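Local structure of apical membrane antigen AMA1 (Toxoplasma gondii ME49, 4YIV) at residues K154-F159 against S214-E219; G244-Y249 against C322-S327. The protein is an essential microneme protein of host cell invasion, forming part of the ringlike moving junction between the parasite's apical tip and the host cell membrane. One frame throughout, in Å; residues are numbered along the deposited sequence.

Contact 1. Residues K154-F159 against S214-E219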
loop_
_atom_site.group_PDB
_atom_site.type_symbol
_atom_site.label_atom_id
_atom_site.label_comp_id
_atom_site.label_asym_id
_atom_site.label_seq_id
_atom_site.Cartn_x
_atom_site.Cartn_y
_atom_site.Cartn_z
ATOM N N LYS A 154 5.810 -23.102 -5.189
ATOM C CA LYS A 154 5.513 -22.235 -4.057
ATOM C C LYS A 154 5.533 -20.731 -4.414
ATOM O O LYS A 154 5.480 -19.887 -3.513
ATOM C CB LYS A 154 6.493 -22.502 -2.934
ATOM C CG LYS A 154 6.413 -23.954 -2.395
ATOM C CD LYS A 154 6.861 -24.052 -0.943
ATOM C CE LYS A 154 6.958 -25.503 -0.476
ATOM N NZ LYS A 154 7.374 -25.581 0.960
ATOM N N TYR A 155 5.588 -20.411 -5.711
ATOM C CA TYR A 155 5.580 -19.011 -6.158
ATOM C C TYR A 155 4.128 -18.561 -6.207
ATOM O O TYR A 155 3.310 -19.213 -6.859
ATOM C CB TYR A 155 6.211 -18.839 -7.547
ATOM C CG TYR A 155 6.454 -17.370 -7.868
ATOM C CD1 TYR A 155 5.407 -16.537 -8.271
ATOM C CD2 TYR A 155 7.704 -16.803 -7.689
ATOM C CE1 TYR A 155 5.618 -15.193 -8.529
ATOM C CE2 TYR A 155 7.926 -15.464 -7.940
ATOM C CZ TYR A 155 6.860 -14.658 -8.345
ATOM O OH TYR A 155 7.017 -13.314 -8.584
ATOM N N ARG A 156 3.810 -17.460 -5.542
ATOM C CA ARG A 156 2.463 -16.914 -5.585
ATOM C C ARG A 156 2.450 -15.513 -6.222
ATOM O O ARG A 156 3.237 -14.631 -5.848
ATOM C CB ARG A 156 1.873 -16.865 -4.171
ATOM C CG ARG A 156 1.723 -18.199 -3.541
ATOM C CD ARG A 156 1.284 -18.028 -2.112
ATOM N NE ARG A 156 0.927 -19.295 -1.490
ATOM C CZ ARG A 156 1.784 -20.139 -0.915
ATOM N NH1 ARG A 156 3.096 -19.872 -0.867
ATOM N NH2 ARG A 156 1.314 -21.256 -0.380
ATOM N N TYR A 157 1.570 -15.325 -7.201
ATOM C CA TYR A 157 1.454 -14.051 -7.894
ATOM C C TYR A 157 0.786 -12.999 -7.030
ATOM O O TYR A 157 -0.095 -13.337 -6.211
ATOM C CB TYR A 157 0.630 -14.207 -9.170
ATOM C CG TYR A 157 1.138 -15.245 -10.109
ATOM C CD1 TYR A 157 2.299 -15.041 -10.868
ATOM C CD2 TYR A 157 0.445 -16.427 -10.261
ATOM C CE1 TYR A 157 2.745 -16.026 -11.741
ATOM C CE2 TYR A 157 0.867 -17.395 -11.123
ATOM C CZ TYR A 157 2.013 -17.201 -11.868
ATOM O OH TYR A 157 2.411 -18.209 -12.733
ATOM N N PRO A 158 1.163 -11.721 -7.231
ATOM C CA PRO A 158 0.447 -10.630 -6.572
ATOM C C PRO A 158 -0.937 -10.416 -7.203
ATOM O O PRO A 158 -1.267 -11.007 -8.251
ATOM C CB PRO A 158 1.387 -9.438 -6.759
ATOM C CG PRO A 158 2.049 -9.714 -8.092
ATOM C CD PRO A 158 2.246 -11.217 -8.108
ATOM N N PHE A 159 -1.771 -9.634 -6.537
ATOM C CA PHE A 159 -3.126 -9.421 -7.009
ATOM C C PHE A 159 -3.438 -7.939 -7.086
ATOM O O PHE A 159 -2.793 -7.124 -6.434
ATOM C CB PHE A 159 -4.185 -10.106 -6.081
ATOM C CG PHE A 159 -4.317 -9.459 -4.740
ATOM C CD1 PHE A 159 -3.505 -9.846 -3.697
ATOM C CD2 PHE A 159 -5.238 -8.434 -4.520
ATOM C CE1 PHE A 159 -3.592 -9.247 -2.451
ATOM C CE2 PHE A 159 -5.334 -7.824 -3.265
ATOM C CZ PHE A 159 -4.496 -8.247 -2.219
ATOM N N SER A 214 0.600 -8.291 -2.390
ATOM C CA SER A 214 1.199 -9.601 -2.568
ATOM C C SER A 214 0.160 -10.665 -2.205
ATOM O O SER A 214 -0.821 -10.390 -1.491
ATOM C CB SER A 214 2.460 -9.771 -1.714
ATOM O OG SER A 214 2.190 -10.346 -0.470
ATOM N N ALA A 215 0.377 -11.890 -2.670
ATOM C CA ALA A 215 -0.517 -12.990 -2.304
ATOM C C ALA A 215 -0.512 -13.240 -0.826
ATOM O O ALA A 215 -1.475 -13.836 -0.307
ATOM C CB ALA A 215 -0.153 -14.264 -3.021
ATOM N N TYR A 216 0.537 -12.807 -0.134
ATOM C CA TYR A 216 0.668 -13.144 1.277
ATOM C C TYR A 216 -0.225 -12.278 2.189
ATOM O O TYR A 216 -0.365 -12.560 3.398
ATOM C CB TYR A 216 2.156 -13.089 1.697
ATOM C CG TYR A 216 2.892 -14.151 0.914
ATOM C CD1 TYR A 216 2.951 -15.458 1.393
ATOM C CD2 TYR A 216 3.399 -13.890 -0.363
ATOM C CE1 TYR A 216 3.531 -16.472 0.656
ATOM C CE2 TYR A 216 3.976 -14.904 -1.114
ATOM C CZ TYR A 216 4.043 -16.200 -0.589
ATOM O OH TYR A 216 4.602 -17.248 -1.301
ATOM N N VAL A 217 -0.847 -11.247 1.626
ATOM C CA VAL A 217 -1.965 -10.577 2.314
ATOM C C VAL A 217 -3.049 -11.638 2.643
ATOM O O VAL A 217 -3.839 -11.497 3.573
ATOM C CB VAL A 217 -2.560 -9.461 1.469
ATOM C CG1 VAL A 217 -3.770 -8.807 2.163
ATOM C CG2 VAL A 217 -1.502 -8.367 1.159
ATOM N N GLY A 218 -3.108 -12.665 1.815
ATOM C CA GLY A 218 -4.126 -13.680 1.919
ATOM C C GLY A 218 -3.830 -14.841 2.840
ATOM O O GLY A 218 -4.690 -15.698 3.009
ATOM N N GLU A 219 -2.622 -14.910 3.397
ATOM C CA GLU A 219 -2.252 -16.044 4.279
ATOM C C GLU A 219 -3.122 -16.063 5.549
ATOM O O GLU A 219 -3.616 -17.111 5.984
ATOM C CB GLU A 219 -0.756 -15.971 4.676
ATOM C CG GLU A 219 -0.281 -17.177 5.548
ATOM C CD GLU A 219 1.242 -17.298 5.657
ATOM O OE1 GLU A 219 1.717 -18.271 6.273
ATOM O OE2 GLU A 219 1.967 -16.448 5.117
HETATM O O HOH W 1 2.916 -12.438 -4.203
#
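R156 reaches across to A215 and Y216, in the 3-10 turn 215-218 that follows strand 210-213 of a five-stranded antiparallel sheet in this PAN-type domain. The turn opens with an ST turn, S214 OG accepting the backbone N-H of Y216 while also hydrogen-bonding the carbonyl oxygen of G57. The R156 side chain meets Y216 at roughly a right angle. Its CB rests against A215 CB at 3.5 Å. With CG beside the backbone N (chi1 -63°) and the chain then extended as far as NE, CG and CD pass the phenol end of Y216. CD comes obliquely upon the ring, 3.6 Å from Y216 CZ. NE turns to a partner elsewhere, the carbonyl oxygen of F141, whose ring also makes a cation-pi contact with the arginine. At the tip, NH1 donates to Y216 OH over 3.1 Å, with an N-H...O angle of 155°. The hydroxyl lies close to the guanidinium plane, whereas the ring itself is turned 70° from it. Y216 OH is gripped a second time by the carboxylate oxygen OE2 of E54, which also takes the backbone N-H of R156, so one acid ties both sides of the contact together. A water joins the backbones, donating to R156 O at 2.8 Å and accepting from A215 N at 3.0 Å. The A215 methyl also touches the neighbouring carbonyl, CB lying 3.3 Å from Y157 O. Where strand 159-162 begins, beside strand 210-213, F159 turns its ring edge to the turn: CE1 stands 3.1 Å from S214 O and 4.1 Å from V217 CB.

Contact 2. Residues G244-Y249 against C322-S327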
loop_
_atom_site.group_PDB
_atom_site.type_symbol
_atom_site.label_atom_id
_atom_site.label_comp_id
_atom_site.label_asym_id
_atom_site.label_seq_id
_atom_site.Cartn_x
_atom_site.Cartn_y
_atom_site.Cartn_z
ATOM N N GLY A 244 9.579 13.033 27.135
ATOM C CA GLY A 244 8.287 13.111 27.779
ATOM C C GLY A 244 7.200 13.864 27.041
ATOM O O GLY A 244 6.249 14.321 27.674
ATOM N N ARG A 245 7.300 14.004 25.720
ATOM C CA ARG A 245 6.166 14.554 24.973
ATOM C C ARG A 245 6.109 14.034 23.534
ATOM O O ARG A 245 6.998 13.307 23.091
ATOM C CB ARG A 245 6.201 16.082 24.984
ATOM C CG ARG A 245 7.419 16.714 24.381
ATOM C CD ARG A 245 7.289 18.234 24.411
ATOM N NE ARG A 245 8.360 18.894 23.660
ATOM C CZ ARG A 245 8.217 19.462 22.460
ATOM N NH1 ARG A 245 7.039 19.481 21.848
ATOM N NH2 ARG A 245 9.260 20.022 21.862
ATOM N N CYS A 246 5.048 14.390 22.818
ATOM C CA CYS A 246 4.890 13.886 21.457
ATOM C C CYS A 246 5.395 14.930 20.495
ATOM O O CYS A 246 4.855 16.040 20.419
ATOM C CB CYS A 246 3.431 13.527 21.126
ATOM S SG CYS A 246 3.312 12.730 19.469
ATOM N N LEU A 247 6.457 14.584 19.775
ATOM C CA LEU A 247 6.995 15.479 18.749
ATOM C C LEU A 247 6.460 15.061 17.380
ATOM O O LEU A 247 6.764 13.959 16.893
ATOM C CB LEU A 247 8.520 15.452 18.718
ATOM C CG LEU A 247 9.331 15.659 20.003
ATOM C CD1 LEU A 247 10.722 16.099 19.648
ATOM C CD2 LEU A 247 8.699 16.663 20.891
ATOM N N ASP A 248 5.679 15.922 16.754
ATOM C CA ASP A 248 5.244 15.596 15.412
ATOM C C ASP A 248 6.452 15.760 14.505
ATOM O O ASP A 248 7.451 16.344 14.906
ATOM C CB ASP A 248 4.076 16.446 14.937
ATOM C CG ASP A 248 4.437 17.908 14.686
ATOM O OD1 ASP A 248 5.135 18.220 13.692
ATOM O OD2 ASP A 248 3.950 18.767 15.448
ATOM N N TYR A 249 6.342 15.260 13.277
ATOM C CA TYR A 249 7.503 15.164 12.419
ATOM C C TYR A 249 8.181 16.510 12.129
ATOM O O TYR A 249 9.378 16.539 11.844
ATOM C CB TYR A 249 7.122 14.514 11.105
ATOM C CG TYR A 249 6.726 13.052 11.160
ATOM C CD1 TYR A 249 7.162 12.204 12.170
ATOM C CD2 TYR A 249 5.936 12.515 10.143
ATOM C CE1 TYR A 249 6.806 10.896 12.188
ATOM C CE2 TYR A 249 5.589 11.201 10.149
ATOM C CZ TYR A 249 6.005 10.400 11.160
ATOM O OH TYR A 249 5.638 9.081 11.114
ATOM N N CYS A 322 3.082 8.103 18.631
ATOM C CA CYS A 322 2.104 8.989 19.232
ATOM C C CYS A 322 1.521 9.897 18.146
ATOM O O CYS A 322 1.933 9.852 16.976
ATOM C CB CYS A 322 2.722 9.814 20.371
ATOM S SG CYS A 322 4.118 10.897 19.903
ATOM N N LEU A 323 0.552 10.706 18.546
ATOM C CA LEU A 323 -0.141 11.617 17.658
ATOM C C LEU A 323 -0.244 12.973 18.287
ATOM O O LEU A 323 -0.340 13.102 19.508
ATOM C CB LEU A 323 -1.558 11.127 17.346
ATOM C CG LEU A 323 -1.734 9.744 16.737
ATOM C CD1 LEU A 323 -3.215 9.367 16.668
ATOM C CD2 LEU A 323 -1.085 9.743 15.362
ATOM N N VAL A 324 -0.276 13.979 17.438
ATOM C CA VAL A 324 -0.482 15.347 17.862
ATOM C C VAL A 324 -1.755 15.821 17.197
ATOM O O VAL A 324 -1.893 15.707 15.982
ATOM C CB VAL A 324 0.724 16.243 17.482
ATOM C CG1 VAL A 324 0.394 17.746 17.597
ATOM C CG2 VAL A 324 1.927 15.862 18.325
ATOM N N SER A 325 -2.693 16.348 17.992
ATOM C CA SER A 325 -3.956 16.872 17.455
ATOM C C SER A 325 -3.747 18.082 16.575
ATOM O O SER A 325 -2.985 18.981 16.912
ATOM C CB SER A 325 -4.909 17.245 18.601
ATOM O OG SER A 325 -4.846 16.268 19.612
ATOM N N ASP A 326 -4.466 18.128 15.461
ATOM C CA ASP A 326 -4.411 19.262 14.552
ATOM C C ASP A 326 -5.559 19.105 13.582
ATOM O O ASP A 326 -5.511 18.274 12.689
ATOM C CB ASP A 326 -3.075 19.320 13.806
ATOM C CG ASP A 326 -3.023 20.435 12.764
ATOM O OD1 ASP A 326 -4.012 21.202 12.644
ATOM O OD2 ASP A 326 -1.997 20.552 12.045
ATOM N N SER A 327 -6.600 19.904 13.759
ATOM C CA SER A 327 -7.828 19.703 13.014
ATOM C C SER A 327 -7.640 19.879 11.501
ATOM O O SER A 327 -8.423 19.348 10.704
ATOM C CB SER A 327 -8.908 20.671 13.549
ATOM O OG SER A 327 -8.529 22.029 13.319
#
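C246 and C322 are joined by a disulfide that ties together the two outer strands of a three-stranded antiparallel sheet, with strand 236-242 running between them. C246 has the most surface buried by the contact, followed by V324 and then C322. Both half-cystines point their CB atoms at the opposite segment, and C246 SG bonds C322 SG at 2.0 Å. The two arms differ: C246 carries SG anti to its own N, whereas C322 holds SG between N and the carbonyl carbon (chi1 60°). The torsion about the S-S bond is 92°, a right-handed disulfide close to the relaxed right angle. The short axes of strands 245-248 and 322-326 lie 73° apart and come no nearer than 6.5 Å, and no hydrogen bond passes directly between the segments. Each strand bonds instead to the middle one, L247 pairing with V240, and C322 and V324 with G239 and R237. V324 packs onto the bridge through a single methyl: CG2 is 3.6 Å from C246 SG and equally far from C246 O. The same CG2 lies 4.1 Å from D248 CB, so the valine covers the aliphatic root of that aspartate, while D248 OD1 bonds T250 OG1. On the other cysteine, the side chain of F14, in helix 13-16, touches C322. The grip across this pair is therefore covalent and apolar: sulfur and methyl surfaces meet, and the covalent link between the two edge strands depends on the oxidised state of the cysteines.

Overall arrangement
Contact 1 closes before contact 2 opens, so the two follow in series along the chain. They lie on opposite sides of its centre, their own centres 36 Å apart and their nearest atoms about 21 Å apart. Each adjoins a different five-stranded antiparallel sheet: contact 1 sits where strands 159-162 and 210-213 meet the loops, whereas strand 322-326 of contact 2 runs into 329-333 of the second. Both sheets have strand order 1-5-3-4-2, consistent with the tandem PAN-type domains of AMA1. The engineered replacement of the DII loop falls in the chain between the segments of contact 2, in a region bracketed by the disulfide.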